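Local coordinates for sigma regulatory family protein-PP2C phosphatase (PDB 6MAB), which forms the periplasmic sensor part of a membrane-spanning regulator, probably a PP2C-type phosphatase, thought to respond to TCA cycle intermediates, at residues A[78-81]-A[85-88]; A[134-137]-A[142-145]. All blocks are in the same frame, centred on the assembly; numbering follows the deposited sequence.

Interaction 1 of 2, residues A[78-81]-A[85-88]; sequences VKKE and NFRV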
ATOM      1  N   VAL A  78      13.622  -6.931  13.892  1.00 23.26           N
ATOM      2  CA  VAL A  78      14.746  -6.665  13.007  1.00 23.25           C
ATOM      3  C   VAL A  78      15.735  -5.812  13.781  1.00 27.79           C
ATOM      4  O   VAL A  78      15.443  -4.663  14.124  1.00 25.65           O
ATOM      5  CB  VAL A  78      14.292  -5.974  11.716  1.00 23.69           C
ATOM      6  CG1 VAL A  78      15.476  -5.870  10.707  1.00 25.28           C
ATOM      7  CG2 VAL A  78      13.133  -6.734  11.110  1.00 23.32           C
ATOM      8  N   LYS A  79      16.911  -6.372  14.063  1.00 26.78           N
ATOM      9  CA  LYS A  79      17.908  -5.647  14.832  1.00 27.00           C
ATOM     10  C   LYS A  79      18.598  -4.641  13.925  1.00 35.87           C
ATOM     11  O   LYS A  79      18.927  -4.943  12.776  1.00 29.53           O
ATOM     12  CB  LYS A  79      18.937  -6.611  15.422  1.00 29.73           C
ATOM     13  CG  LYS A  79      20.054  -5.937  16.165  1.00 32.76           C
ATOM     14  CD  LYS A  79      21.057  -6.962  16.675  1.00 44.55           C
ATOM     15  CE  LYS A  79      22.209  -6.293  17.404  1.00 51.85           C
ATOM     16  NZ  LYS A  79      21.742  -5.592  18.637  1.00 67.12           N
ATOM     17  N   LYS A  80      18.809  -3.439  14.435  1.00 27.87           N
ATOM     18  CA  LYS A  80      19.706  -2.493  13.790  1.00 29.57           C
ATOM     19  C   LYS A  80      21.097  -2.746  14.358  1.00 33.47           C
ATOM     20  O   LYS A  80      21.368  -2.447  15.526  1.00 38.32           O
ATOM     21  CB  LYS A  80      19.252  -1.054  14.015  1.00 35.42           C
ATOM     22  CG  LYS A  80      19.989  -0.026  13.156  1.00 38.20           C
ATOM     23  CD  LYS A  80      19.549   1.378  13.541  1.00 36.82           C
ATOM     24  CE  LYS A  80      20.231   2.458  12.717  1.00 40.30           C
ATOM     25  NZ  LYS A  80      19.786   3.798  13.195  1.00 42.52           N
ATOM     26  N   GLU A  81      21.969  -3.331  13.544  1.00 33.07           N
ATOM     27  CA  GLU A  81      23.326  -3.620  13.977  1.00 38.25           C
ATOM     28  C   GLU A  81      24.117  -2.320  14.149  1.00 40.92           C
ATOM     29  O   GLU A  81      23.699  -1.241  13.717  1.00 42.60           O
ATOM     30  CB  GLU A  81      24.016  -4.537  12.967  1.00 41.36           C
ATOM     31  CG  GLU A  81      23.269  -5.823  12.658  1.00 60.05           C
ATOM     32  CD  GLU A  81      23.525  -6.918  13.678  1.00 66.69           C
ATOM     33  OE1 GLU A  81      24.049  -6.612  14.771  1.00 63.95           O
ATOM     34  OE2 GLU A  81      23.212  -8.089  13.375  1.00 73.32           O
ATOM     35  N   ASN A  85      23.428  -1.878   9.487  1.00 46.98           N
ATOM     36  CA  ASN A  85      22.718  -2.919   8.759  1.00 48.88           C
ATOM     37  C   ASN A  85      21.592  -3.494   9.613  1.00 38.81           C
ATOM     38  O   ASN A  85      21.668  -3.515  10.848  1.00 33.81           O
ATOM     39  CB  ASN A  85      23.671  -4.044   8.355  1.00 49.24           C
ATOM     40  CG  ASN A  85      24.717  -3.600   7.339  1.00 61.86           C
ATOM     41  OD1 ASN A  85      24.451  -2.772   6.471  1.00 49.43           O
ATOM     42  ND2 ASN A  85      25.911  -4.160   7.445  1.00 72.88           N
ATOM     43  N   PHE A  86      20.554  -3.985   8.939  1.00 33.87           N
ATOM     44  CA  PHE A  86      19.393  -4.584   9.591  1.00 31.77           C
ATOM     45  C   PHE A  86      19.394  -6.094   9.399  1.00 29.66           C
ATOM     46  O   PHE A  86      19.669  -6.591   8.298  1.00 31.68           O
ATOM     47  CB  PHE A  86      18.093  -4.002   9.026  1.00 31.33           C
ATOM     48  CG  PHE A  86      17.836  -2.585   9.448  1.00 31.89           C
ATOM     49  CD1 PHE A  86      17.245  -2.319  10.663  1.00 31.11           C
ATOM     50  CD2 PHE A  86      18.189  -1.530   8.633  1.00 35.38           C
ATOM     51  CE1 PHE A  86      17.000  -1.012  11.066  1.00 30.15           C
ATOM     52  CE2 PHE A  86      17.951  -0.223   9.029  1.00 30.48           C
ATOM     53  CZ  PHE A  86      17.357   0.028  10.255  1.00 30.20           C
ATOM     54  N   ARG A  87      19.081  -6.826  10.462  1.00 31.12           N
ATOM     55  CA  ARG A  87      19.083  -8.283  10.407  1.00 28.42           C
ATOM     56  C   ARG A  87      17.912  -8.844  11.207  1.00 29.43           C
ATOM     57  O   ARG A  87      17.652  -8.394  12.326  1.00 33.20           O
ATOM     58  CB  ARG A  87      20.393  -8.835  10.943  1.00 35.02           C
ATOM     59  CG  ARG A  87      20.574 -10.309  10.709  1.00 44.52           C
ATOM     60  CD  ARG A  87      21.856 -10.799  11.359  1.00 52.41           C
ATOM     61  NE  ARG A  87      22.187 -12.148  10.925  1.00 78.86           N
ATOM     62  CZ  ARG A  87      22.933 -12.999  11.620  1.00 87.43           C
ATOM     63  NH1 ARG A  87      23.418 -12.655  12.809  1.00 86.05           N
ATOM     64  NH2 ARG A  87      23.183 -14.207  11.129  1.00 85.85           N
ATOM     65  N   VAL A  88      17.212  -9.831  10.641  1.00 28.74           N
ATOM     66  CA  VAL A  88      16.095 -10.456  11.343  1.00 29.75           C
ATOM     67  C   VAL A  88      16.639 -11.311  12.477  1.00 30.13           C
ATOM     68  O   VAL A  88      17.383 -12.272  12.249  1.00 34.49           O
ATOM     69  CB  VAL A  88      15.234 -11.305  10.399  1.00 32.41           C
ATOM     70  CG1 VAL A  88      14.123 -11.959  11.175  1.00 28.79           C
ATOM     71  CG2 VAL A  88      14.648 -10.471   9.251  1.00 27.39           C
TER
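Lys79 and Arg87 form the central hydrogen-bonded pair of a beta hairpin whose arms are strands 74-80 and 86-91, the latter outermost in the five-stranded sheet. The short axes run at 150°, confirming an antiparallel, twisted pairing. Lys79 N donates to Arg87 O at 2.8 Å, and Arg87 N returns a bond of 3.0 Å to Lys79 O, entering in the carbonyl plane. Toward the turn, Glu81 N reaches Asn85 O at 2.7 Å almost straight on (C=O...N angle 174°), so the register extends past the last bridged pair.

On the face carrying Val78, Lys80, Phe86 and Val88, the Phe86 ring leans obliquely toward strand 74-80. Val78 CG1 touches Phe86 CB at 3.6 Å, the two side chains crossing at about a right angle. Lys80, its CG anti to the backbone N (chi1 -169°), lays its methylenes by the ring's far end, CB being 3.7 Å from Phe86 CE1, while its amine leads away.

Across the other face, Glu81 bends at chi2 and brings OE2 to 3.6 Å from Arg87 CD. Their charged ends do not meet: Arg87 NE donates instead to Gly98 O. Two-way backbone bonding at Lys79 and Arg87, flanked by directly opposed and diagonal side-chain contacts, is typical of an antiparallel hairpin, here forming the 2-1 edge of a PAS-like 2-1-5-4-3 sheet.

Interaction 2 of 2, residues A[134-137]-A[142-145]; sequences IFDI and VLGV
Ile134 and Leu143 meet where the hairpin of strands 126-135 and 142-151 is interrupted by a beta bulge of the classic kind: Ile134 stands across from both Leu143 and Gly144. Leu143 N gives a straight 2.8 Å bond to Ile134 O, whereas Ile134 N reaches Gly144 O, also at 2.8 Å, from 36° out of the carbonyl plane. Leu143 has a helix-like psi of -22°, which puts the extra residue into its strand. One of the two N-H...O bonds usual in such a bulge is missing: Gly144 N, buried by this contact, finds no partner in the model.

Ile134 has the largest area buried by the contact, 95 Å². Its CB sits 3.5 Å from Gly144 O, and its CD1 reaches along the opposing backbone to 3.8 Å from Val145 C. Leu143 reaches along the first strand toward the turn; its CD1 rests 3.8 Å from Asp136 CA, beside a carboxylate whose OD1 accepts the amides of Ser138 and Ser139 in an Asx turn.

Beyond the bulge, Val142 and Phe135 form a non-hydrogen-bonded pair (CA-CA 4.7 Å). Val142 CG2, the branch beside its own backbone N, meets the Phe135 ring obliquely, 3.6 Å from CE1.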
ATOM      1  N   ILE A 134      11.885   0.557  17.339  1.00 18.83           N
ATOM      2  CA  ILE A 134      12.052   0.115  18.718  1.00 21.84           C
ATOM      3  C   ILE A 134      13.120   1.030  19.308  1.00 25.71           C
ATOM      4  O   ILE A 134      14.313   0.901  19.011  1.00 25.37           O
ATOM      5  CB  ILE A 134      12.429  -1.368  18.790  1.00 24.80           C
ATOM      6  CG1 ILE A 134      11.272  -2.211  18.210  1.00 24.99           C
ATOM      7  CG2 ILE A 134      12.748  -1.774  20.229  1.00 24.42           C
ATOM      8  CD1 ILE A 134      11.674  -3.641  17.884  1.00 34.61           C
ATOM      9  N   PHE A 135      12.670   1.990  20.104  1.00 24.63           N
ATOM     10  CA  PHE A 135      13.524   3.022  20.680  1.00 27.16           C
ATOM     11  C   PHE A 135      14.003   2.586  22.054  1.00 31.16           C
ATOM     12  O   PHE A 135      13.203   2.139  22.887  1.00 28.73           O
ATOM     13  CB  PHE A 135      12.770   4.351  20.827  1.00 27.70           C
ATOM     14  CG  PHE A 135      12.413   5.016  19.522  1.00 22.79           C
ATOM     15  CD1 PHE A 135      13.391   5.543  18.705  1.00 26.09           C
ATOM     16  CD2 PHE A 135      11.096   5.124  19.120  1.00 22.62           C
ATOM     17  CE1 PHE A 135      13.066   6.166  17.514  1.00 28.56           C
ATOM     18  CE2 PHE A 135      10.762   5.742  17.912  1.00 21.88           C
ATOM     19  CZ  PHE A 135      11.753   6.276  17.124  1.00 25.56           C
ATOM     20  N   ASP A 136      15.301   2.749  22.298  1.00 31.31           N
ATOM     21  CA  ASP A 136      15.857   2.469  23.617  1.00 33.66           C
ATOM     22  C   ASP A 136      15.121   3.279  24.672  1.00 33.10           C
ATOM     23  O   ASP A 136      14.888   4.476  24.500  1.00 38.66           O
ATOM     24  CB  ASP A 136      17.349   2.801  23.638  1.00 28.67           C
ATOM     25  CG  ASP A 136      18.028   2.380  24.933  1.00 41.37           C
ATOM     26  OD1 ASP A 136      17.950   3.132  25.933  1.00 42.63           O
ATOM     27  OD2 ASP A 136      18.637   1.288  24.947  1.00 48.57           O
ATOM     28  N   ILE A 137      14.740   2.610  25.763  1.00 35.70           N
ATOM     29  CA  ILE A 137      13.916   3.253  26.781  1.00 37.97           C
ATOM     30  C   ILE A 137      14.679   4.328  27.526  1.00 45.56           C
ATOM     31  O   ILE A 137      14.059   5.234  28.098  1.00 39.40           O
ATOM     32  CB  ILE A 137      13.369   2.208  27.770  1.00 49.97           C
ATOM     33  CG1 ILE A 137      14.526   1.503  28.491  1.00 73.72           C
ATOM     34  CG2 ILE A 137      12.480   1.205  27.028  1.00 58.55           C
ATOM     35  CD1 ILE A 137      14.099   0.518  29.551  1.00 86.92           C
ATOM     36  N   VAL A 142      17.467   4.130  18.069  1.00 31.90           N
ATOM     37  CA  VAL A 142      16.806   3.028  17.377  1.00 26.68           C
ATOM     38  C   VAL A 142      17.602   1.753  17.617  1.00 31.81           C
ATOM     39  O   VAL A 142      18.782   1.660  17.261  1.00 31.98           O
ATOM     40  CB  VAL A 142      16.649   3.313  15.875  1.00 29.96           C
ATOM     41  CG1 VAL A 142      16.175   2.065  15.143  1.00 27.79           C
ATOM     42  CG2 VAL A 142      15.644   4.442  15.635  1.00 31.71           C
ATOM     43  N   LEU A 143      16.961   0.775  18.248  1.00 30.50           N
ATOM     44  CA  LEU A 143      17.561  -0.531  18.478  1.00 28.37           C
ATOM     45  C   LEU A 143      17.188  -1.531  17.405  1.00 35.22           C
ATOM     46  O   LEU A 143      17.885  -2.536  17.219  1.00 27.97           O
ATOM     47  CB  LEU A 143      17.111  -1.085  19.829  1.00 28.87           C
ATOM     48  CG  LEU A 143      17.462  -0.256  21.077  1.00 31.39           C
ATOM     49  CD1 LEU A 143      16.958  -0.916  22.342  1.00 36.13           C
ATOM     50  CD2 LEU A 143      18.981  -0.063  21.165  1.00 38.25           C
ATOM     51  N   GLY A 144      16.093  -1.281  16.707  1.00 24.78           N
ATOM     52  CA  GLY A 144      15.585  -2.231  15.750  1.00 24.60           C
ATOM     53  C   GLY A 144      14.230  -1.769  15.272  1.00 24.55           C
ATOM     54  O   GLY A 144      13.775  -0.671  15.606  1.00 22.82           O
ATOM     55  N   VAL A 145      13.596  -2.631  14.495  1.00 20.38           N
ATOM     56  CA  VAL A 145      12.316  -2.335  13.872  1.00 22.62           C
ATOM     57  C   VAL A 145      11.403  -3.538  14.051  1.00 23.84           C
ATOM     58  O   VAL A 145      11.835  -4.677  13.876  1.00 21.55           O
ATOM     59  CB  VAL A 145      12.495  -1.994  12.379  1.00 21.90           C
ATOM     60  CG1 VAL A 145      11.133  -1.865  11.674  1.00 20.09           C
ATOM     61  CG2 VAL A 145      13.298  -0.702  12.249  1.00 25.17           C
TER

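How the interactions relate
Interactions 1 and 2 are two hairpin ends of one antiparallel sheet, stitched side by side because strands 74-80 and 142-151 are neighbours. Probable backbone bonds join Val78 O to Val145 N (2.8 Å) and Lys80 N to Leu143 O, and Phe86 CE1 packs on Val145 CG2. Both contacts are partly buried and lie well away from the chain's centre, their own centres about 11 Å apart. Interaction 1 keeps regular register and mixes aliphatic, aromatic and charged chains at the sheet's edge. Interaction 2 joins two strands further into the sheet, 142-151 and 126-135, breaks register at a bulge, and sets Ile134 against backbone, Phe135 against Val142 and Leu143 against Asp136, whose carboxylate serves the turn.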